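Local coordinates for protein wsv230 (Shrimp white spot syndrome virus, PDB 2GJ2) that is a nonstructural viral protein of uncertain role that adopts a ferredoxin fold and binds metal ions, here cadmium, at residues A11-V16 against E25-F30; G60-L65 against L74-M79. All blocks are in the same frame, centred on the assembly; numbering follows the deposited sequence.

Interaction 1. Residues A11-V16 against E25-F30; sequences ADFLLV and EVMKTF. With CD (cadmium ion), chain E.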
loop_
_atom_site.group_PDB
_atom_site.type_symbol
_atom_site.label_atom_id
_atom_site.label_comp_id
_atom_site.label_asym_id
_atom_site.label_seq_id
_atom_site.Cartn_x
_atom_site.Cartn_y
_atom_site.Cartn_z
ATOM N N ALA A 11 -10.342 6.330 -1.104
ATOM C CA ALA A 11 -9.339 5.655 -1.898
ATOM C C ALA A 11 -7.938 6.288 -1.839
ATOM O O ALA A 11 -7.755 7.428 -1.384
ATOM C CB ALA A 11 -9.800 5.593 -3.310
ATOM N N ASP A 12 -6.949 5.537 -2.299
ATOM C CA ASP A 12 -5.593 6.055 -2.342
ATOM C C ASP A 12 -5.672 7.293 -3.188
ATOM O O ASP A 12 -6.629 7.471 -3.928
ATOM C CB ASP A 12 -4.643 5.072 -3.038
ATOM C CG ASP A 12 -4.508 3.768 -2.292
ATOM O OD1 ASP A 12 -4.904 3.728 -1.105
ATOM O OD2 ASP A 12 -3.992 2.793 -2.897
ATOM N N PHE A 13 -4.659 8.137 -3.111
ATOM C CA PHE A 13 -4.676 9.321 -3.922
ATOM C C PHE A 13 -3.291 9.768 -4.362
ATOM O O PHE A 13 -2.282 9.374 -3.788
ATOM C CB PHE A 13 -5.447 10.447 -3.202
ATOM C CG PHE A 13 -5.023 10.699 -1.778
ATOM C CD1 PHE A 13 -4.101 11.711 -1.478
ATOM C CD2 PHE A 13 -5.598 9.984 -0.728
ATOM C CE1 PHE A 13 -3.762 12.017 -0.147
ATOM C CE2 PHE A 13 -5.271 10.277 0.592
ATOM C CZ PHE A 13 -4.338 11.310 0.884
ATOM N N LEU A 14 -3.252 10.554 -5.427
ATOM C CA LEU A 14 -1.996 11.077 -5.933
ATOM C C LEU A 14 -1.830 12.505 -5.420
ATOM O O LEU A 14 -2.793 13.269 -5.271
ATOM C CB LEU A 14 -1.974 11.065 -7.477
ATOM C CG LEU A 14 -1.987 9.670 -8.129
ATOM C CD1 LEU A 14 -2.017 9.789 -9.655
ATOM C CD2 LEU A 14 -0.758 8.878 -7.706
ATOM N N LEU A 15 -0.594 12.854 -5.131
ATOM C CA LEU A 15 -0.276 14.181 -4.664
ATOM C C LEU A 15 0.602 14.726 -5.763
ATOM O O LEU A 15 1.557 14.065 -6.169
ATOM C CB LEU A 15 0.497 14.103 -3.346
ATOM C CG LEU A 15 -0.334 13.807 -2.091
ATOM C CD1 LEU A 15 0.578 14.009 -0.850
ATOM C CD2 LEU A 15 -1.578 14.723 -2.029
ATOM N N VAL A 16 0.282 15.912 -6.257
ATOM C CA VAL A 16 1.072 16.501 -7.328
ATOM C C VAL A 16 1.320 17.957 -7.016
ATOM O O VAL A 16 0.379 18.695 -6.768
ATOM C CB VAL A 16 0.340 16.441 -8.682
ATOM C CG1 VAL A 16 1.228 16.972 -9.765
ATOM C CG2 VAL A 16 -0.080 15.030 -8.977
ATOM N N GLU A 25 6.988 13.518 4.932
ATOM C CA GLU A 25 6.749 13.614 6.367
ATOM C C GLU A 25 5.373 14.139 6.786
ATOM O O GLU A 25 4.852 13.716 7.824
ATOM C CB GLU A 25 7.873 14.380 7.084
ATOM C CG GLU A 25 7.975 15.868 6.853
ATOM C CD GLU A 25 8.646 16.576 8.032
ATOM O OE1 GLU A 25 7.961 16.803 9.059
ATOM O OE2 GLU A 25 9.855 16.893 7.945
ATOM N N VAL A 26 4.752 15.021 6.004
ATOM C CA VAL A 26 3.426 15.496 6.404
ATOM C C VAL A 26 2.367 14.397 6.248
ATOM O O VAL A 26 1.437 14.303 7.060
ATOM C CB VAL A 26 2.944 16.738 5.601
ATOM C CG1 VAL A 26 3.706 17.975 6.014
ATOM C CG2 VAL A 26 3.140 16.509 4.151
ATOM N N MET A 27 2.495 13.556 5.222
ATOM C CA MET A 27 1.487 12.521 5.044
ATOM C C MET A 27 1.593 11.445 6.105
ATOM O O MET A 27 0.578 10.909 6.542
ATOM C CB MET A 27 1.565 11.907 3.654
ATOM C CG MET A 27 1.121 12.863 2.573
ATOM S SD MET A 27 -0.440 13.732 2.939
ATOM C CE MET A 27 -1.525 12.383 3.324
ATOM N N LYS A 28 2.808 11.162 6.559
ATOM C CA LYS A 28 2.992 10.140 7.587
ATOM C C LYS A 28 2.519 10.535 8.992
ATOM O O LYS A 28 2.723 9.794 9.941
ATOM C CB LYS A 28 4.452 9.688 7.628
ATOM C CG LYS A 28 4.739 8.576 6.636
ATOM C CD LYS A 28 6.025 8.822 5.863
ATOM C CE LYS A 28 7.228 8.887 6.777
ATOM N NZ LYS A 28 8.461 9.093 5.974
ATOM N N THR A 29 1.883 11.691 9.135
ATOM C CA THR A 29 1.400 12.070 10.452
ATOM C C THR A 29 -0.089 11.770 10.514
ATOM O O THR A 29 -0.726 11.951 11.540
ATOM C CB THR A 29 1.644 13.567 10.781
ATOM O OG1 THR A 29 0.765 14.381 10.003
ATOM C CG2 THR A 29 3.085 13.965 10.469
ATOM N N PHE A 30 -0.657 11.313 9.407
ATOM C CA PHE A 30 -2.069 10.977 9.427
ATOM C C PHE A 30 -2.187 9.505 9.800
ATOM O O PHE A 30 -1.420 8.665 9.326
ATOM C CB PHE A 30 -2.723 11.252 8.071
ATOM C CG PHE A 30 -2.881 12.723 7.755
ATOM C CD1 PHE A 30 -1.854 13.437 7.141
ATOM C CD2 PHE A 30 -4.065 13.387 8.057
ATOM C CE1 PHE A 30 -2.014 14.789 6.829
ATOM C CE2 PHE A 30 -4.231 14.732 7.753
ATOM C CZ PHE A 30 -3.203 15.434 7.137
HETATM CD CD CD E . -3.745 1.655 -0.923
HETATM O O HOH W 1 -4.888 0.062 0.006
#

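Interaction 2. Residues G60-L65 against L74-M79; sequences GGIEEL and LEIQPM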
loop_
_atom_site.group_PDB
_atom_site.type_symbol
_atom_site.label_atom_id
_atom_site.label_comp_id
_atom_site.label_asym_id
_atom_site.label_seq_id
_atom_site.Cartn_x
_atom_site.Cartn_y
_atom_site.Cartn_z
ATOM N N GLY A 60 -9.990 21.322 6.431
ATOM C CA GLY A 60 -9.779 22.555 5.701
ATOM C C GLY A 60 -9.856 22.474 4.188
ATOM O O GLY A 60 -9.883 23.503 3.506
ATOM N N GLY A 61 -9.914 21.262 3.655
ATOM C CA GLY A 61 -9.960 21.100 2.213
ATOM C C GLY A 61 -8.534 20.966 1.732
ATOM O O GLY A 61 -7.624 20.873 2.540
ATOM N N ILE A 62 -8.321 20.970 0.425
ATOM C CA ILE A 62 -6.975 20.826 -0.094
ATOM C C ILE A 62 -6.075 21.975 0.363
ATOM O O ILE A 62 -4.855 21.838 0.375
ATOM C CB ILE A 62 -6.997 20.722 -1.638
ATOM C CG1 ILE A 62 -8.071 19.710 -2.063
ATOM C CG2 ILE A 62 -5.638 20.247 -2.159
ATOM C CD1 ILE A 62 -8.164 19.458 -3.567
ATOM N N GLU A 63 -6.672 23.102 0.762
ATOM C CA GLU A 63 -5.895 24.251 1.224
ATOM C C GLU A 63 -5.168 23.905 2.519
ATOM O O GLU A 63 -4.012 24.281 2.727
ATOM C CB GLU A 63 -6.795 25.467 1.442
ATOM C CG GLU A 63 -7.463 26.000 0.176
ATOM C CD GLU A 63 -8.493 25.030 -0.403
ATOM O OE1 GLU A 63 -9.298 24.487 0.380
ATOM O OE2 GLU A 63 -8.508 24.817 -1.638
ATOM N N GLU A 64 -5.838 23.171 3.393
ATOM C CA GLU A 64 -5.221 22.771 4.645
ATOM C C GLU A 64 -3.954 21.961 4.376
ATOM O O GLU A 64 -2.964 22.110 5.082
ATOM C CB GLU A 64 -6.202 21.937 5.477
ATOM C CG GLU A 64 -5.703 21.597 6.881
ATOM C CD GLU A 64 -6.763 20.911 7.734
ATOM O OE1 GLU A 64 -7.932 20.851 7.293
ATOM O OE2 GLU A 64 -6.432 20.441 8.848
ATOM N N LEU A 65 -3.984 21.112 3.349
ATOM C CA LEU A 65 -2.835 20.275 3.022
ATOM C C LEU A 65 -1.750 21.079 2.335
ATOM O O LEU A 65 -0.571 20.766 2.473
ATOM C CB LEU A 65 -3.268 19.091 2.156
ATOM C CG LEU A 65 -2.280 17.941 1.962
ATOM C CD1 LEU A 65 -1.691 17.507 3.302
ATOM C CD2 LEU A 65 -3.008 16.779 1.277
ATOM N N LEU A 74 0.117 22.420 -4.662
ATOM C CA LEU A 74 -0.286 21.030 -4.411
ATOM C C LEU A 74 -1.674 20.712 -4.958
ATOM O O LEU A 74 -2.592 21.500 -4.821
ATOM C CB LEU A 74 -0.248 20.755 -2.893
ATOM C CG LEU A 74 -0.637 19.431 -2.183
ATOM C CD1 LEU A 74 -2.129 19.126 -2.344
ATOM C CD2 LEU A 74 0.169 18.301 -2.752
ATOM N N GLU A 75 -1.811 19.555 -5.598
ATOM C CA GLU A 75 -3.097 19.101 -6.114
ATOM C C GLU A 75 -3.299 17.659 -5.688
ATOM O O GLU A 75 -2.337 16.918 -5.474
ATOM C CB GLU A 75 -3.134 19.158 -7.640
ATOM C CG GLU A 75 -3.091 20.538 -8.249
ATOM C CD GLU A 75 -4.413 21.257 -8.179
ATOM O OE1 GLU A 75 -5.469 20.608 -8.367
ATOM O OE2 GLU A 75 -4.398 22.481 -7.960
ATOM N N ILE A 76 -4.545 17.252 -5.533
ATOM C CA ILE A 76 -4.799 15.872 -5.182
ATOM C C ILE A 76 -5.712 15.214 -6.202
ATOM O O ILE A 76 -6.648 15.815 -6.694
ATOM C CB ILE A 76 -5.440 15.695 -3.790
ATOM C CG1 ILE A 76 -5.635 14.207 -3.529
ATOM C CG2 ILE A 76 -6.804 16.306 -3.748
ATOM C CD1 ILE A 76 -6.321 13.889 -2.233
ATOM N N GLN A 77 -5.417 13.958 -6.500
ATOM C CA GLN A 77 -6.191 13.175 -7.445
ATOM C C GLN A 77 -6.448 11.811 -6.818
ATOM O O GLN A 77 -5.540 10.997 -6.708
ATOM C CB GLN A 77 -5.405 13.009 -8.760
ATOM C CG GLN A 77 -6.102 12.191 -9.826
ATOM C CD GLN A 77 -7.431 12.790 -10.256
ATOM O OE1 GLN A 77 -7.477 13.757 -11.017
ATOM N NE2 GLN A 77 -8.525 12.214 -9.765
ATOM N N PRO A 78 -7.685 11.568 -6.352
ATOM C CA PRO A 78 -8.054 10.283 -5.738
ATOM C C PRO A 78 -7.998 9.175 -6.783
ATOM O O PRO A 78 -8.433 9.371 -7.911
ATOM C CB PRO A 78 -9.489 10.509 -5.275
ATOM C CG PRO A 78 -9.547 11.971 -5.035
ATOM C CD PRO A 78 -8.768 12.555 -6.193
ATOM N N MET A 79 -7.446 8.021 -6.416
ATOM C CA MET A 79 -7.374 6.873 -7.318
ATOM C C MET A 79 -8.763 6.200 -7.454
ATOM O O MET A 79 -9.697 6.530 -6.752
ATOM C CB MET A 79 -6.348 5.878 -6.776
ATOM C CG MET A 79 -4.986 6.512 -6.496
ATOM S SD MET A 79 -3.751 6.158 -7.767
ATOM C CE MET A 79 -4.165 7.313 -8.989
#

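Interaction 1. Residues A11-V16 against E25-F30
The carboxylate oxygen OD1 of D12, just ahead of the F13 that meets M27 across the contact, is held twice: it binds the cadmium ion at 2.4 Å and accepts a hydrogen bond from the backbone N of L50. D12 OD2 reaches the same ion at 2.3 Å, making the carboxylate a bidentate ligand. A water at 2.2 Å from the cadmium, C49 SG and E34 of the second subunit complete the site. The contact itself is purely apolar. M27 drops from the helix onto the strand with its chain bent at both chi2 (-47°) and chi3 (-53°), a curl that presents different atoms to two neighbours. M27 CG lies 3.7 Å from L15 CD1, with SD close behind, while the methyl M27 CE comes to the edge of the F13 ring, 3.9 Å from F13 CZ. L15 CD2 lies at another point on that ring edge, in the plane. Where the helix ends, T29 OG1 donates to V26 O at 3.0 Å, beside the type I turn from M27 to F30. M27 also touches V48 of strand 45-50 and V33 and V36 of strand 33-38. Helix 23-27 thus packs on central strand 13-16, as the first helix does in a ferredoxin-like βαββαβ fold.

Interaction 2. Residues G60-L65 against L74-M79
I62, directly after G61, makes most of the contact on the helix side and divides its branches between two residues of 74-79. With CG1 beside the backbone N (chi1 -47°), the longer branch runs out over the strand: I62 CD1 packs tightly on I76 CG2 at 3.4 Å, and I62 CG1 lies 4.0 Å from the same methyl. The other branch, I62 CG2, touches L74 CD1 at 3.7 Å, the side chains of I62 and L74 crossing at roughly a right angle. With chi1 of I76 at -179°, its CG2 sits between the backbone N and the carbonyl carbon, and it is this methyl that meets I62. E63 starts away from the strand, and its carboxylate forms a salt bridge with R66, whose NE also donates to the carbonyl O of L74; one arginine thereby ties this helix turn to the residue just before the strand. One turn on from I62, L65 returns to the interface, where L65 CD2 approaches L74 CD1 more loosely, at 4.4 Å, while the leucine also touches L15. F7 packs on I76 as well. Helix 62-69 therefore lies against edge strand 75-78, the closing α-β step of the second split β-α-β unit of a ferredoxin-like fold.

In the fold
Both interactions set a helix on the same face of the four-stranded antiparallel sheet, one on central strand 13-16 and the other on its neighbour 75-78; the centres of the two contacts are about 9 Å apart. Interaction 1 is the deeper: all its touching residues are buried, and its centre lies about 3 Å from the centre of the chain. Its aromatic ring and thioether contrast with the branched aliphatic groups of the partly buried interaction 2. The strands are joined by backbone pairing, V16 with E75 and L14 with Q77, and F13 also packs on I76. The two helices meet through L65 and M27. Polar chemistry differs too: interaction 1 includes a ligand of an intersubunit cadmium site, whereas interaction 2 touches no other chain.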